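Local atomic coordinates of fibronectin-binding protein (Streptococcus pyogenes, PDB entry 5A0L), a protein that binds fibronectin at the streptococcal surface and carries an N-terminal internal thioester that mediates covalent attachment to the host. Residues A[33-38]-A[55-60]. Numbering follows the deposited sequence.
Sequences HNLKVN and YFPRPT. With ZN (zinc ion), chain C.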
loop_
_atom_site.group_PDB
_atom_site.type_symbol
_atom_site.label_atom_id
_atom_site.label_comp_id
_atom_site.label_asym_id
_atom_site.label_seq_id
_atom_site.Cartn_x
_atom_site.Cartn_y
_atom_site.Cartn_z
ATOM N N HIS A 33 4.069 9.616 -1.077
ATOM C CA HIS A 33 3.260 9.305 -2.233
ATOM C C HIS A 33 1.809 9.118 -1.768
ATOM O O HIS A 33 1.556 8.819 -0.577
ATOM C CB HIS A 33 3.753 8.032 -2.958
ATOM C CG HIS A 33 5.159 8.128 -3.440
ATOM N ND1 HIS A 33 6.232 7.759 -2.666
ATOM C CD2 HIS A 33 5.676 8.629 -4.584
ATOM C CE1 HIS A 33 7.349 7.977 -3.330
ATOM N NE2 HIS A 33 7.043 8.516 -4.493
ATOM N N ASN A 34 0.859 9.244 -2.684
ATOM C CA ASN A 34 -0.533 8.974 -2.361
ATOM C C ASN A 34 -1.184 8.414 -3.604
ATOM O O ASN A 34 -1.731 9.128 -4.444
ATOM C CB ASN A 34 -1.221 10.232 -1.835
ATOM C CG ASN A 34 -2.603 9.938 -1.315
ATOM O OD1 ASN A 34 -3.146 8.860 -1.536
ATOM N ND2 ASN A 34 -3.156 10.873 -0.585
ATOM N N LEU A 35 -1.019 7.105 -3.764
ATOM C CA LEU A 35 -1.423 6.448 -5.001
ATOM C C LEU A 35 -2.901 6.165 -5.058
ATOM O O LEU A 35 -3.517 5.753 -4.047
ATOM C CB LEU A 35 -0.657 5.126 -5.209
ATOM C CG LEU A 35 0.865 5.263 -5.142
ATOM C CD1 LEU A 35 1.506 3.908 -5.420
ATOM C CD2 LEU A 35 1.393 6.337 -6.085
ATOM N N LYS A 36 -3.483 6.355 -6.236
ATOM C CA LYS A 36 -4.881 6.104 -6.533
ATOM C C LYS A 36 -5.039 5.360 -7.832
ATOM O O LYS A 36 -4.162 5.448 -8.701
ATOM C CB LYS A 36 -5.692 7.417 -6.647
ATOM C CG LYS A 36 -5.477 8.436 -5.541
ATOM C CD LYS A 36 -6.073 8.048 -4.195
ATOM C CE LYS A 36 -5.993 9.248 -3.242
ATOM N NZ LYS A 36 -6.393 8.946 -1.878
ATOM N N VAL A 37 -6.161 4.686 -7.986
ATOM C CA VAL A 37 -6.594 4.149 -9.259
ATOM C C VAL A 37 -8.030 4.587 -9.545
ATOM O O VAL A 37 -8.865 4.715 -8.638
ATOM C CB VAL A 37 -6.514 2.601 -9.330
ATOM C CG1 VAL A 37 -5.062 2.141 -9.213
ATOM C CG2 VAL A 37 -7.364 1.925 -8.272
ATOM N N ASN A 38 -8.333 4.780 -10.825
ATOM C CA ASN A 38 -9.714 4.988 -11.245
ATOM C C ASN A 38 -9.953 4.463 -12.649
ATOM O O ASN A 38 -8.988 4.052 -13.337
ATOM C CB ASN A 38 -10.223 6.444 -11.005
ATOM C CG ASN A 38 -9.940 7.393 -12.138
ATOM O OD1 ASN A 38 -8.955 7.254 -12.868
ATOM N ND2 ASN A 38 -10.778 8.443 -12.234
ATOM N N TYR A 55 9.245 1.418 -10.406
ATOM C CA TYR A 55 8.906 2.844 -10.334
ATOM C C TYR A 55 7.466 3.084 -9.831
ATOM O O TYR A 55 6.530 2.426 -10.259
ATOM C CB TYR A 55 9.025 3.512 -11.710
ATOM C CG TYR A 55 10.355 3.456 -12.400
ATOM C CD1 TYR A 55 11.526 3.692 -11.733
ATOM C CD2 TYR A 55 10.412 3.198 -13.769
ATOM C CE1 TYR A 55 12.757 3.678 -12.421
ATOM C CE2 TYR A 55 11.612 3.187 -14.457
ATOM C CZ TYR A 55 12.788 3.404 -13.775
ATOM O OH TYR A 55 13.984 3.390 -14.471
ATOM N N PHE A 56 7.317 4.104 -8.973
ATOM C CA PHE A 56 5.992 4.541 -8.579
ATOM C C PHE A 56 5.249 5.111 -9.762
ATOM O O PHE A 56 5.874 5.703 -10.686
ATOM C CB PHE A 56 6.067 5.608 -7.470
ATOM C CG PHE A 56 6.134 5.032 -6.047
ATOM C CD1 PHE A 56 7.217 4.310 -5.593
ATOM C CD2 PHE A 56 5.066 5.155 -5.208
ATOM C CE1 PHE A 56 7.237 3.783 -4.306
ATOM C CE2 PHE A 56 5.091 4.640 -3.929
ATOM C CZ PHE A 56 6.188 4.000 -3.482
ATOM N N PRO A 57 3.938 4.982 -9.787
ATOM C CA PRO A 57 3.152 5.703 -10.797
ATOM C C PRO A 57 3.509 7.191 -10.827
ATOM O O PRO A 57 3.811 7.814 -9.813
ATOM C CB PRO A 57 1.705 5.537 -10.307
ATOM C CG PRO A 57 1.750 4.247 -9.557
ATOM C CD PRO A 57 3.077 4.263 -8.834
ATOM N N ARG A 58 3.484 7.752 -12.042
ATOM C CA ARG A 58 3.698 9.177 -12.258
ATOM C C ARG A 58 2.610 10.024 -11.586
ATOM O O ARG A 58 1.480 9.573 -11.393
ATOM C CB ARG A 58 3.748 9.467 -13.768
ATOM C CG ARG A 58 4.876 8.751 -14.518
ATOM C CD ARG A 58 6.229 8.951 -13.834
ATOM N NE ARG A 58 6.597 10.364 -13.740
ATOM C CZ ARG A 58 7.243 10.916 -12.714
ATOM N NH1 ARG A 58 7.581 10.192 -11.649
ATOM N NH2 ARG A 58 7.508 12.213 -12.735
ATOM N N PRO A 59 2.927 11.298 -11.303
ATOM C CA PRO A 59 1.909 12.219 -10.817
ATOM C C PRO A 59 0.728 12.311 -11.759
ATOM O O PRO A 59 0.883 12.219 -12.989
ATOM C CB PRO A 59 2.649 13.565 -10.723
ATOM C CG PRO A 59 4.077 13.188 -10.504
ATOM C CD PRO A 59 4.250 11.936 -11.356
ATOM N N THR A 60 -0.446 12.560 -11.223
ATOM C CA THR A 60 -1.630 12.750 -12.024
ATOM C C THR A 60 -1.403 13.810 -13.107
ATOM O O THR A 60 -0.781 14.850 -12.862
ATOM C CB THR A 60 -2.828 13.162 -11.170
ATOM O OG1 THR A 60 -2.709 12.572 -9.882
ATOM C CG2 THR A 60 -4.119 12.743 -11.846
HETATM ZN ZN ZN C . 8.585 9.300 -5.832
HETATM O O HOH W 1 9.834 10.101 -4.228
HETATM O O HOH W 2 10.178 10.035 -7.102
HETATM O O HOH W 3 9.675 7.519 -5.974
HETATM O O HOH W 4 7.764 11.238 -6.010
HETATM O O HOH W 5 7.686 8.765 -7.632
#
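NE2 of His-33 is bonded to a zinc ion at 2.2 Å while the same imidazole lies over the phenyl ring of Phe-56. Five waters complete the metal shell; one stands across the zinc from NE2 and the other four form two opposed pairs, an octahedral arrangement with a single protein ligand. The zinc is almost equally far from CE1 and CD2 of His-33, so the bond is directed close to the bisector of that corner of the ring.

Beneath the imidazole, the Phe-56 ring makes an offset face-to-face stack: the centroids are 3.9 Å apart and the planes differ by 21°. The offset puts the CD2-CE2 side of Phe-56 under CG of His-33, with CD2 to CG at 3.5 Å. The His-33 chi1 of -59° sets CG beside its own backbone N, and chi2 of 89° turns the imidazole so that a face meets Phe-56. His-33 was modelled in two conformers, and this geometry belongs to one of them.

Leu-35 continues the apolar contact inward. Its CD1 lies 3.8 Å from CD2 of Phe-56, approaching that ring obliquely, and both methyls reach CD of Pro-57 from the same side, CD1 and CD2 of Leu-35 each 3.8 Å from it. Leu-203 of strand 203-205 touches both Leu-35 and Pro-57, while Trp-132 of helix 120-135 touches Phe-56.

No hydrogen bond joins the segments: the loop between strands 45-49 and 66-72 packs by side chains against the first residue of antiparallel barrel strand 35-39 and the loop before it, and the water-rich zinc shell resembles an adventitious surface site.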